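Side-chain contacts in haloalkane dehalogenase (Mycobacterium rhodesiae, PDB 4MJ3), which catalyses the hydrolytic removal of halogen from haloalkanes, probably giving an alcohol and a halide ion: residues A176-I179 with V180-G183; W58-L61 with Y62-M65; D95-Y98 with Q99-V102; D248-P251 with I252-A255; W164-F167 with S168-P172. All blocks are in the same frame, centred on the assembly; numbering follows the deposited sequence.

Contact 1: residues A176-I179 with V180-G183; sequences AGQI and VNGG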
loop_
_atom_site.group_PDB
_atom_site.type_symbol
_atom_site.label_atom_id
_atom_site.label_comp_id
_atom_site.label_asym_id
_atom_site.label_seq_id
_atom_site.Cartn_x
_atom_site.Cartn_y
_atom_site.Cartn_z
ATOM N N ALA A 176 12.699 3.193 9.798
ATOM C CA ALA A 176 11.492 3.272 8.957
ATOM C C ALA A 176 10.930 4.698 8.915
ATOM O O ALA A 176 10.563 5.201 7.858
ATOM C CB ALA A 176 10.435 2.281 9.437
ATOM N N GLY A 177 10.862 5.350 10.060
ATOM C CA GLY A 177 10.328 6.701 10.139
ATOM C C GLY A 177 11.141 7.713 9.347
ATOM O O GLY A 177 10.593 8.520 8.597
ATOM N N GLN A 178 12.459 7.646 9.469
ATOM C CA GLN A 178 13.295 8.537 8.676
ATOM C C GLN A 178 13.236 8.224 7.181
ATOM O O GLN A 178 13.445 9.122 6.349
ATOM C CB GLN A 178 14.734 8.576 9.185
ATOM C CG GLN A 178 14.914 9.422 10.436
ATOM C CD GLN A 178 14.724 10.922 10.209
ATOM O OE1 GLN A 178 14.642 11.397 9.069
ATOM N NE2 GLN A 178 14.651 11.684 11.306
ATOM N N ILE A 179 12.957 6.964 6.818
ATOM C CA ILE A 179 12.756 6.625 5.403
ATOM C C ILE A 179 11.510 7.310 4.889
ATOM O O ILE A 179 11.504 7.859 3.781
ATOM C CB ILE A 179 12.717 5.093 5.182
ATOM C CG1 ILE A 179 14.112 4.513 5.348
ATOM C CG2 ILE A 179 12.124 4.725 3.813
ATOM C CD1 ILE A 179 14.127 3.009 5.590
ATOM N N VAL A 180 10.425 7.281 5.668
ATOM C CA VAL A 180 9.199 7.955 5.248
ATOM C C VAL A 180 9.437 9.456 5.146
ATOM O O VAL A 180 9.039 10.088 4.169
ATOM C CB VAL A 180 8.007 7.651 6.194
ATOM C CG1 VAL A 180 6.753 8.393 5.750
ATOM C CG2 VAL A 180 7.712 6.153 6.214
ATOM N N ASN A 181 10.118 10.034 6.132
ATOM C CA ASN A 181 10.527 11.437 6.039
ATOM C C ASN A 181 11.353 11.733 4.789
ATOM O O ASN A 181 11.167 12.765 4.122
ATOM C CB ASN A 181 11.306 11.858 7.281
ATOM C CG ASN A 181 11.595 13.343 7.315
ATOM O OD1 ASN A 181 10.706 14.170 7.110
ATOM N ND2 ASN A 181 12.845 13.691 7.544
ATOM N N GLY A 182 12.235 10.801 4.451
ATOM C CA GLY A 182 13.072 10.904 3.268
ATOM C C GLY A 182 12.278 11.045 1.993
ATOM O O GLY A 182 12.708 11.746 1.077
ATOM N N GLY A 183 11.103 10.402 1.946
ATOM C CA GLY A 183 10.258 10.410 0.775
ATOM C C GLY A 183 9.078 11.352 0.848
ATOM O O GLY A 183 8.107 11.189 0.084
#

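Contact 2: residues W58-L61 with Y62-M65; sequences WSYL and YRWM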
loop_
_atom_site.group_PDB
_atom_site.type_symbol
_atom_site.label_atom_id
_atom_site.label_comp_id
_atom_site.label_asym_id
_atom_site.label_seq_id
_atom_site.Cartn_x
_atom_site.Cartn_y
_atom_site.Cartn_z
ATOM N N TRP A 58 2.782 1.850 7.341
ATOM C CA TRP A 58 1.624 1.062 7.742
ATOM C C TRP A 58 0.399 1.952 7.659
ATOM O O TRP A 58 0.492 3.058 7.102
ATOM C CB TRP A 58 1.810 0.421 9.121
ATOM C CG TRP A 58 2.032 1.302 10.322
ATOM C CD1 TRP A 58 3.156 2.021 10.624
ATOM C CD2 TRP A 58 1.141 1.469 11.448
ATOM N NE1 TRP A 58 2.993 2.652 11.857
ATOM C CE2 TRP A 58 1.771 2.327 12.362
ATOM C CE3 TRP A 58 -0.128 0.957 11.771
ATOM C CZ2 TRP A 58 1.184 2.680 13.580
ATOM C CZ3 TRP A 58 -0.724 1.333 12.965
ATOM C CH2 TRP A 58 -0.060 2.156 13.860
ATOM N N SER A 59 -0.742 1.485 8.172
ATOM C CA SER A 59 -2.013 2.217 8.013
ATOM C C SER A 59 -2.026 3.615 8.640
ATOM O O SER A 59 -2.828 4.465 8.257
ATOM C CB SER A 59 -3.170 1.381 8.538
ATOM O OG SER A 59 -3.343 0.240 7.696
ATOM N N TYR A 60 -1.077 3.876 9.538
ATOM C CA TYR A 60 -0.817 5.209 10.066
ATOM C C TYR A 60 -0.660 6.256 8.964
ATOM O O TYR A 60 -1.065 7.410 9.139
ATOM C CB TYR A 60 0.410 5.212 10.971
ATOM C CG TYR A 60 0.554 6.440 11.809
ATOM C CD1 TYR A 60 -0.239 6.604 12.930
ATOM C CD2 TYR A 60 1.471 7.447 11.493
ATOM C CE1 TYR A 60 -0.117 7.719 13.738
ATOM C CE2 TYR A 60 1.599 8.565 12.297
ATOM C CZ TYR A 60 0.791 8.708 13.407
ATOM O OH TYR A 60 0.883 9.807 14.228
ATOM N N LEU A 61 -0.078 5.844 7.839
ATOM C CA LEU A 61 0.087 6.703 6.657
ATOM C C LEU A 61 -1.213 7.310 6.128
ATOM O O LEU A 61 -1.193 8.380 5.525
ATOM C CB LEU A 61 0.774 5.887 5.549
ATOM C CG LEU A 61 1.067 6.560 4.208
ATOM C CD1 LEU A 61 1.950 7.785 4.404
ATOM C CD2 LEU A 61 1.732 5.539 3.292
ATOM N N TYR A 62 -2.342 6.623 6.360
ATOM C CA TYR A 62 -3.643 7.040 5.855
ATOM C C TYR A 62 -4.434 7.886 6.865
ATOM O O TYR A 62 -5.595 8.233 6.605
ATOM C CB TYR A 62 -4.448 5.826 5.398
ATOM C CG TYR A 62 -3.961 5.338 4.074
ATOM C CD1 TYR A 62 -4.183 6.072 2.931
ATOM C CD2 TYR A 62 -3.214 4.162 3.971
ATOM C CE1 TYR A 62 -3.713 5.651 1.704
ATOM C CE2 TYR A 62 -2.759 3.720 2.746
ATOM C CZ TYR A 62 -2.985 4.487 1.614
ATOM O OH TYR A 62 -2.536 4.084 0.357
ATOM N N ARG A 63 -3.804 8.268 7.976
ATOM C CA ARG A 63 -4.544 8.947 9.045
ATOM C C ARG A 63 -5.167 10.285 8.657
ATOM O O ARG A 63 -6.195 10.662 9.223
ATOM C CB ARG A 63 -3.678 9.127 10.297
ATOM C CG ARG A 63 -2.606 10.207 10.190
ATOM C CD ARG A 63 -1.523 9.989 11.238
ATOM N NE ARG A 63 -0.452 10.975 11.131
ATOM C CZ ARG A 63 0.510 10.962 10.222
ATOM N NH1 ARG A 63 0.552 10.009 9.282
ATOM N NH2 ARG A 63 1.429 11.915 10.226
ATOM N N TRP A 64 -4.560 11.019 7.735
ATOM C CA TRP A 64 -5.152 12.281 7.288
ATOM C C TRP A 64 -6.297 12.090 6.281
ATOM O O TRP A 64 -7.150 12.967 6.134
ATOM C CB TRP A 64 -4.095 13.213 6.683
ATOM C CG TRP A 64 -2.887 13.428 7.510
ATOM C CD1 TRP A 64 -1.606 13.118 7.173
ATOM C CD2 TRP A 64 -2.826 14.011 8.814
ATOM N NE1 TRP A 64 -0.744 13.465 8.188
ATOM C CE2 TRP A 64 -1.469 14.029 9.200
ATOM C CE3 TRP A 64 -3.785 14.530 9.689
ATOM C CZ2 TRP A 64 -1.043 14.531 10.440
ATOM C CZ3 TRP A 64 -3.355 15.034 10.933
ATOM C CH2 TRP A 64 -2.000 15.024 11.285
HETATM N N MSE A 65 -6.317 10.953 5.594
HETATM C CA MSE A 65 -7.313 10.658 4.558
HETATM C C MSE A 65 -8.579 10.078 5.133
HETATM O O MSE A 65 -9.673 10.381 4.658
HETATM C CB MSE A 65 -6.709 9.670 3.554
HETATM C CG MSE A 65 -5.626 10.407 2.806
HETATM SE SE MSE A 65 -4.905 9.275 1.356
HETATM C CE MSE A 65 -6.472 8.955 0.256
HETATM O O HOH W 1 -2.938 10.504 5.392
#

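Contact 3: residues D95-Y98 with Q99-V102; sequences DYTY and QAHV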
loop_
_atom_site.group_PDB
_atom_site.type_symbol
_atom_site.label_atom_id
_atom_site.label_comp_id
_atom_site.label_asym_id
_atom_site.label_seq_id
_atom_site.Cartn_x
_atom_site.Cartn_y
_atom_site.Cartn_z
ATOM N N ASP A 95 10.564 -15.778 4.176
ATOM C CA ASP A 95 9.124 -15.939 4.389
ATOM C C ASP A 95 8.343 -14.925 3.525
ATOM O O ASP A 95 7.135 -15.075 3.344
ATOM C CB ASP A 95 8.714 -15.695 5.865
ATOM C CG ASP A 95 9.304 -16.728 6.876
ATOM O OD1 ASP A 95 9.412 -17.913 6.522
ATOM O OD2 ASP A 95 9.625 -16.314 8.029
ATOM N N TYR A 96 9.008 -13.868 3.066
ATOM C CA TYR A 96 8.326 -12.809 2.339
ATOM C C TYR A 96 8.615 -12.956 0.854
ATOM O O TYR A 96 9.788 -12.929 0.411
ATOM C CB TYR A 96 8.769 -11.431 2.810
ATOM C CG TYR A 96 8.507 -11.152 4.266
ATOM C CD1 TYR A 96 9.438 -11.519 5.232
ATOM C CD2 TYR A 96 7.341 -10.546 4.680
ATOM C CE1 TYR A 96 9.217 -11.261 6.581
ATOM C CE2 TYR A 96 7.110 -10.263 6.028
ATOM C CZ TYR A 96 8.049 -10.631 6.965
ATOM O OH TYR A 96 7.875 -10.361 8.288
ATOM N N THR A 97 7.546 -13.111 0.083
ATOM C CA THR A 97 7.616 -13.146 -1.382
ATOM C C THR A 97 6.436 -12.360 -1.914
ATOM O O THR A 97 5.484 -12.053 -1.182
ATOM C CB THR A 97 7.516 -14.571 -1.962
ATOM O OG1 THR A 97 6.208 -15.101 -1.724
ATOM C CG2 THR A 97 8.576 -15.517 -1.379
ATOM N N TYR A 98 6.510 -11.989 -3.187
ATOM C CA TYR A 98 5.424 -11.232 -3.819
ATOM C C TYR A 98 4.140 -12.066 -3.737
ATOM O O TYR A 98 3.083 -11.581 -3.282
ATOM C CB TYR A 98 5.814 -10.918 -5.252
ATOM C CG TYR A 98 5.161 -9.730 -5.936
ATOM C CD1 TYR A 98 3.804 -9.443 -5.795
ATOM C CD2 TYR A 98 5.928 -8.888 -6.733
ATOM C CE1 TYR A 98 3.231 -8.372 -6.471
ATOM C CE2 TYR A 98 5.357 -7.829 -7.404
ATOM C CZ TYR A 98 4.016 -7.576 -7.270
ATOM O OH TYR A 98 3.464 -6.501 -7.978
ATOM N N GLN A 99 4.262 -13.356 -4.070
ATOM C CA GLN A 99 3.128 -14.289 -4.009
ATOM C C GLN A 99 2.520 -14.363 -2.611
ATOM O O GLN A 99 1.297 -14.317 -2.467
ATOM C CB GLN A 99 3.543 -15.701 -4.425
ATOM C CG GLN A 99 2.394 -16.696 -4.507
ATOM C CD GLN A 99 1.416 -16.349 -5.602
ATOM O OE1 GLN A 99 1.775 -16.341 -6.783
ATOM N NE2 GLN A 99 0.188 -16.005 -5.223
ATOM N N ALA A 100 3.371 -14.437 -1.584
ATOM C CA ALA A 100 2.887 -14.568 -0.228
ATOM C C ALA A 100 2.090 -13.330 0.184
ATOM O O ALA A 100 1.032 -13.460 0.837
ATOM C CB ALA A 100 4.041 -14.816 0.738
ATOM N N HIS A 101 2.592 -12.145 -0.169
ATOM C CA HIS A 101 1.901 -10.899 0.185
ATOM C C HIS A 101 0.544 -10.799 -0.501
ATOM O O HIS A 101 -0.443 -10.362 0.108
ATOM C CB HIS A 101 2.750 -9.673 -0.166
ATOM C CG HIS A 101 3.768 -9.329 0.875
ATOM N ND1 HIS A 101 3.424 -8.908 2.139
ATOM C CD2 HIS A 101 5.117 -9.333 0.835
ATOM C CE1 HIS A 101 4.519 -8.638 2.824
ATOM N NE2 HIS A 101 5.560 -8.894 2.057
ATOM N N VAL A 102 0.510 -11.196 -1.761
ATOM C CA VAL A 102 -0.725 -11.238 -2.532
ATOM C C VAL A 102 -1.719 -12.178 -1.857
ATOM O O VAL A 102 -2.889 -11.811 -1.669
ATOM C CB VAL A 102 -0.433 -11.638 -3.990
ATOM C CG1 VAL A 102 -1.693 -12.076 -4.730
ATOM C CG2 VAL A 102 0.241 -10.475 -4.707
#

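Contact 4: residues D248-P251 with I252-A255; sequences DSDP and ITGA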
loop_
_atom_site.group_PDB
_atom_site.type_symbol
_atom_site.label_atom_id
_atom_site.label_comp_id
_atom_site.label_asym_id
_atom_site.label_seq_id
_atom_site.Cartn_x
_atom_site.Cartn_y
_atom_site.Cartn_z
ATOM N N ASP A 248 3.663 15.115 -7.848
ATOM C CA ASP A 248 4.596 15.735 -8.785
ATOM C C ASP A 248 6.070 15.647 -8.407
ATOM O O ASP A 248 6.920 16.091 -9.175
ATOM C CB ASP A 248 4.199 17.206 -9.032
ATOM C CG ASP A 248 4.227 18.058 -7.790
ATOM O OD1 ASP A 248 4.550 17.573 -6.686
ATOM O OD2 ASP A 248 3.879 19.263 -7.899
ATOM N N SER A 249 6.372 15.100 -7.228
ATOM C CA SER A 249 7.736 15.153 -6.715
ATOM C C SER A 249 8.227 13.798 -6.244
ATOM O O SER A 249 8.875 13.700 -5.206
ATOM C CB SER A 249 7.839 16.197 -5.588
ATOM O OG SER A 249 7.312 17.462 -6.003
ATOM N N ASP A 250 7.926 12.754 -7.023
ATOM C CA ASP A 250 8.357 11.399 -6.690
ATOM C C ASP A 250 9.080 10.756 -7.850
ATOM O O ASP A 250 8.452 10.107 -8.693
ATOM C CB ASP A 250 7.175 10.518 -6.302
ATOM C CG ASP A 250 7.596 9.096 -5.967
ATOM O OD1 ASP A 250 8.801 8.865 -5.726
ATOM O OD2 ASP A 250 6.717 8.216 -5.943
ATOM N N PRO A 251 10.406 10.912 -7.885
ATOM C CA PRO A 251 11.232 10.319 -8.944
ATOM C C PRO A 251 11.151 8.806 -9.047
ATOM O O PRO A 251 11.393 8.263 -10.133
ATOM C CB PRO A 251 12.663 10.722 -8.559
ATOM C CG PRO A 251 12.533 11.842 -7.620
ATOM C CD PRO A 251 11.199 11.714 -6.939
ATOM N N ILE A 252 10.850 8.125 -7.939
ATOM C CA ILE A 252 10.767 6.667 -7.954
ATOM C C ILE A 252 9.657 6.131 -8.862
ATOM O O ILE A 252 9.875 5.172 -9.586
ATOM C CB ILE A 252 10.639 6.071 -6.542
ATOM C CG1 ILE A 252 11.922 6.375 -5.757
ATOM C CG2 ILE A 252 10.436 4.555 -6.608
ATOM C CD1 ILE A 252 11.854 6.026 -4.289
ATOM N N THR A 253 8.486 6.767 -8.849
ATOM C CA THR A 253 7.321 6.252 -9.567
ATOM C C THR A 253 6.834 7.137 -10.717
ATOM O O THR A 253 5.890 6.772 -11.402
ATOM C CB THR A 253 6.138 6.049 -8.602
ATOM O OG1 THR A 253 5.704 7.326 -8.099
ATOM C CG2 THR A 253 6.532 5.163 -7.437
ATOM N N GLY A 254 7.394 8.338 -10.869
ATOM C CA GLY A 254 6.871 9.286 -11.834
ATOM C C GLY A 254 6.766 8.753 -13.257
ATOM O O GLY A 254 5.781 9.017 -13.945
ATOM N N ALA A 255 7.761 7.978 -13.686
ATOM C CA ALA A 255 7.777 7.469 -15.058
ATOM C C ALA A 255 6.668 6.456 -15.318
ATOM O O ALA A 255 6.283 6.207 -16.465
ATOM C CB ALA A 255 9.137 6.846 -15.367
HETATM O O HOH W 2 10.278 7.185 -12.270
#

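Contact 5: residues W164-F167 with S168-P172; sequences WQKF and SQEVP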
loop_
_atom_site.group_PDB
_atom_site.type_symbol
_atom_site.label_atom_id
_atom_site.label_comp_id
_atom_site.label_asym_id
_atom_site.label_seq_id
_atom_site.Cartn_x
_atom_site.Cartn_y
_atom_site.Cartn_z
ATOM N N TRP A 164 17.290 3.709 -3.889
ATOM C CA TRP A 164 16.505 3.296 -2.710
ATOM C C TRP A 164 16.804 1.832 -2.377
ATOM O O TRP A 164 17.093 1.482 -1.223
ATOM C CB TRP A 164 14.995 3.538 -2.902
ATOM C CG TRP A 164 14.162 2.578 -2.103
ATOM C CD1 TRP A 164 13.407 1.554 -2.602
ATOM C CD2 TRP A 164 14.118 2.448 -0.685
ATOM N NE1 TRP A 164 12.823 0.858 -1.584
ATOM C CE2 TRP A 164 13.267 1.367 -0.393
ATOM C CE3 TRP A 164 14.682 3.172 0.389
ATOM C CZ2 TRP A 164 12.998 0.965 0.912
ATOM C CZ3 TRP A 164 14.410 2.767 1.674
ATOM C CH2 TRP A 164 13.571 1.687 1.928
ATOM N N GLN A 165 16.770 0.968 -3.388
ATOM C CA GLN A 165 17.003 -0.449 -3.150
ATOM C C GLN A 165 18.351 -0.683 -2.463
ATOM O O GLN A 165 18.442 -1.393 -1.443
ATOM C CB GLN A 165 16.924 -1.240 -4.468
ATOM C CG GLN A 165 16.916 -2.741 -4.248
ATOM C CD GLN A 165 17.040 -3.505 -5.544
ATOM O OE1 GLN A 165 18.010 -3.325 -6.287
ATOM N NE2 GLN A 165 16.074 -4.367 -5.823
ATOM N N LYS A 166 19.406 -0.094 -3.007
ATOM C CA LYS A 166 20.751 -0.207 -2.436
ATOM C C LYS A 166 20.805 0.291 -0.985
ATOM O O LYS A 166 21.320 -0.401 -0.096
ATOM C CB LYS A 166 21.756 0.536 -3.325
ATOM C CG LYS A 166 23.210 0.387 -2.913
ATOM C CD LYS A 166 24.090 1.146 -3.892
ATOM C CE LYS A 166 25.560 0.984 -3.611
ATOM N NZ LYS A 166 25.960 1.934 -2.548
ATOM N N PHE A 167 20.245 1.471 -0.726
ATOM C CA PHE A 167 20.194 2.006 0.646
ATOM C C PHE A 167 19.501 1.029 1.590
ATOM O O PHE A 167 19.979 0.776 2.722
ATOM C CB PHE A 167 19.497 3.356 0.675
ATOM C CG PHE A 167 19.232 3.853 2.064
ATOM C CD1 PHE A 167 20.225 4.499 2.787
ATOM C CD2 PHE A 167 18.023 3.598 2.675
ATOM C CE1 PHE A 167 19.993 4.921 4.082
ATOM C CE2 PHE A 167 17.782 4.028 3.973
ATOM C CZ PHE A 167 18.784 4.667 4.678
ATOM N N SER A 168 18.386 0.457 1.126
ATOM C CA SER A 168 17.567 -0.390 1.999
ATOM C C SER A 168 18.332 -1.616 2.483
ATOM O O SER A 168 18.066 -2.128 3.572
ATOM C CB SER A 168 16.281 -0.814 1.309
ATOM O OG SER A 168 16.550 -1.819 0.339
ATOM N N GLN A 169 19.282 -2.088 1.666
ATOM C CA GLN A 169 20.100 -3.233 1.997
ATOM C C GLN A 169 21.363 -2.842 2.760
ATOM O O GLN A 169 21.807 -3.573 3.651
ATOM C CB GLN A 169 20.481 -3.982 0.711
ATOM C CG GLN A 169 19.287 -4.420 -0.116
ATOM C CD GLN A 169 18.289 -5.231 0.682
ATOM O OE1 GLN A 169 18.550 -6.379 1.044
ATOM N NE2 GLN A 169 17.144 -4.636 0.977
ATOM N N GLU A 170 21.958 -1.712 2.408
ATOM C CA GLU A 170 23.254 -1.322 2.967
ATOM C C GLU A 170 23.178 -0.625 4.324
ATOM O O GLU A 170 24.149 -0.666 5.097
ATOM C CB GLU A 170 24.004 -0.417 1.986
ATOM C CG GLU A 170 24.496 -1.152 0.755
ATOM C CD GLU A 170 25.350 -0.279 -0.138
ATOM O OE1 GLU A 170 25.297 0.976 -0.010
ATOM O OE2 GLU A 170 26.078 -0.853 -0.973
ATOM N N VAL A 171 22.085 0.064 4.609
ATOM C CA VAL A 171 22.058 0.884 5.799
ATOM C C VAL A 171 22.198 -0.037 7.033
ATOM O O VAL A 171 21.493 -1.051 7.132
ATOM C CB VAL A 171 20.798 1.767 5.873
ATOM C CG1 VAL A 171 19.529 0.940 6.059
ATOM C CG2 VAL A 171 20.958 2.814 6.986
ATOM N N PRO A 172 23.098 0.302 7.964
ATOM C CA PRO A 172 23.316 -0.614 9.099
ATOM C C PRO A 172 22.084 -0.800 9.953
ATOM O O PRO A 172 21.756 -1.920 10.302
ATOM C CB PRO A 172 24.429 0.067 9.896
ATOM C CG PRO A 172 25.208 0.827 8.864
ATOM C CD PRO A 172 24.176 1.314 7.876
#

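Contact 1: residues A176-I179 with V180-G183
Val180 N, Asn181 N and Gly182 N each bond back to the carbonyl four residues earlier, on Ala176, Gly177 and Gln178. The straightest of the three is Asn181 N to Gly177 O, 2.9 Å with an N-H...O angle of 173°. Gly183 N, by contrast, reaches Ile179 O only weakly, which marks where the helix gives out. One side-chain bond runs alongside this ladder. Asn181 ND2 donates to Gln178 OE1 at 3.3 Å; the two side chains run out of the helix side by side, but their amide planes stand 78° apart. The Gln178 chain bends at CG (chi2 -69°), which folds its amide back beside that of Asn181. The other end of the asparagine amide is engaged too, since OD1 accepts from Leu188 N. On the buried side, Val180 CG2 rests 3.4 Å from Ala176 O, and beyond the segment Val180 packs on Leu188 and Tyr196. Ile179 leaves the helix in a different direction and meets Trp164 and Phe167 of helix 159-170. The arrangement is the short helix 176-182 with its C-terminal end, carrying an i to i+3 amide pair on its outer side, in the helical cap that haloalkane dehalogenases place over the alpha/beta hydrolase core.

Contact 2: residues W58-L61 with Y62-M65
Tyr60 and Arg63 meet across a 3-10 turn in the loop that joins strand 48-52 to helix 66-71 of the alpha/beta hydrolase core. The turn is marked by i to i+3 bonds, Tyr62 N to Ser59 O at 2.9 Å and Arg63 N to Tyr60 O at 3.1 Å. Arg63 then uses the same acceptor a second time: NH1 donates to Tyr60 O at 3.1 Å, nearly in the guanidinium plane, and the two donors reach that oxygen from opposite faces of the carbonyl. With chi1 at 74° and the chain extended from CG to NE, the arginine passes back over the Tyr60 ring. Its CD makes a CH-pi contact 3.5 Å from the ring centroid, and the guanidinium plane lies within 9° of the ring plane. Trp64 NE1 covers the opposite guanidinium face, 3.3 Å above its plane. Just beyond, water 1 bridges Leu61 O and Trp64 N. Tyr60 OH is hydrogen-bonded to Pro15 O, which pins the far end of the ring. Because NH1 also forms a salt bridge with Glu284, that carboxylate probably offsets much of the charge of the buried arginine, whose flat end is fixed both in its plane and across its faces.

Contact 3: residues D95-Y98 with Q99-V102
Thr97 chi1 of 67° sets OG1 between its own backbone N and carbonyl carbon, where it faces Ala100 across the first turn of the helix. Ala100 N donates to this oxygen at 2.9 Å, so Thr97 is the N-cap of helix 98-112 and its hydroxyl serves an amide that the helix leaves without an i-4 carbonyl. The Ala100 methyl touches the same hydroxyl, with CB 3.3 Å from Thr97 OG1. Regular bonding starts at once: His101 N reaches Thr97 O at 3.1 Å, and Val102 N reaches Tyr98 O at 3.0 Å. Two aromatic side chains flank this start. His101 swings CG beside its own backbone N (chi1 -83°), bringing NE2 to the edge of the Tyr96 ring, 3.6 Å from CD2. The planes are 30° apart and the centroids 5.7 Å apart, so the two rings are slid past each other and hardly overlap. Val102 CG2 likewise meets the Tyr98 ring at its edge, 3.9 Å from CD1. The phenol ends are tied down further away, Tyr96 OH to Pro90 O in strand 89-90 and Tyr98 OH to Leu127 O. With His101 on Ile128 and Val102 on Leu132, this face of the first turn packs against helix 124-135, while Phe212 stacks on the His101 ring from the loop after helix 207-211.

Contact 4: residues D248-P251 with I252-A255
Thr253 OG1 approaches the Asp250 carboxylate from above the carboxylate plane, 55° out of it, and donates to OD2 at 2.5 Å. The other oxygen faces the backbone, and Ile252 N gives OD1 a weak bond of 3.1 Å, closing an Asx turn around Pro251. The aspartate torsion (CG opposite the backbone N, chi1 179°) turns the carboxylate toward Ile252 and Thr253; the threonine chi1 of 66° then brings OG1 onto OD2. Ile252 CB packs beside the carboxylate as well, 3.4 Å from OD1. The carbonyl of Asp250 is used in turn: Gly254 N donates to its O at 3.0 Å, and Thr253 N adds a weak bond. Water 2 accepts from Ala255 N and donates to Pro251 O at 2.6 Å, continuing the turn. Asp250 OD2 is shared with His280 ND1, a pairing consistent with the acid and histidine of the catalytic triad in this family; Thr253 thus acts on the same oxygen as a second-shell partner. The segment forms the loop between strand 242-244 and helix 256-263. Pro251 and Ile252 rest on Ala160 near the start of helix 159-170, and Asn147, in the loop after strand 140-145, touches both Asp250 and Thr253.

Contact 5: residues W164-F167 with S168-P172
Ser168, Gln169, Glu170 and Val171 each donate their backbone N-H to the carbonyl four residues back, and the helix ends at Glu170, Val171 being the first residue to leave helical angles. Ser168 puts a second donor into this ladder. Its OG, set by chi1 of 75° between the backbone N and the carbonyl carbon, gives a 2.6 Å bond to Gln165 O, which also accepts from Gln169 N at 3.3 Å. The same OG receives Gln169 NE2 at 2.9 Å along a nearly straight line (171°), so it both gives and takes. Gln169 has further partners, Arg93 at OE1 and the carbonyl of Arg210 at NE2. On another side, the Lys166 chain runs out extended and bends only at its last torsion, bringing NZ within 2.8 Å of Glu170 OE1 in a salt bridge on the syn side of the carboxylate. Two CH-pi contacts repeat the i to i+4 spacing. Ser168 CB lies over the six-membered ring of Trp164, 3.8 Å from its centroid, and Val171 CB over the Phe167 ring, 4.0 Å from the centroid. Val171 CG2 also touches Phe167 CZ at 3.7 Å. Side-chain pairs four residues apart are what an alpha-helix brings together on one side; here they close the C-terminal end of helix 159-170, which follows strand 140-145, where this family carries the cap over its hydrolase core.

In the fold
Contact 5 is the hub of one group. Its Trp164 and Phe167 receive Ile179 of contact 1, with Ile179 CG2 3.7 Å from Trp164 CZ3 and Ile179 CG1 3.9 Å from Phe167 CE2, so helix 176-182 packs on helix 159-170, the one before it in the chain. Ile252 of contact 4 reaches the same tryptophan, its CD1 4.2 Å from Trp164 CB, which links the cap to the loop whose Asp250 holds His280, the probable catalytic pair. Contact 2 lies near contact 1, nearest atoms about 5 Å apart without touching, and its centre is about 20 Å from that of contact 4. Contact 3 stands apart, its centre 20 to 25 Å from each of the others.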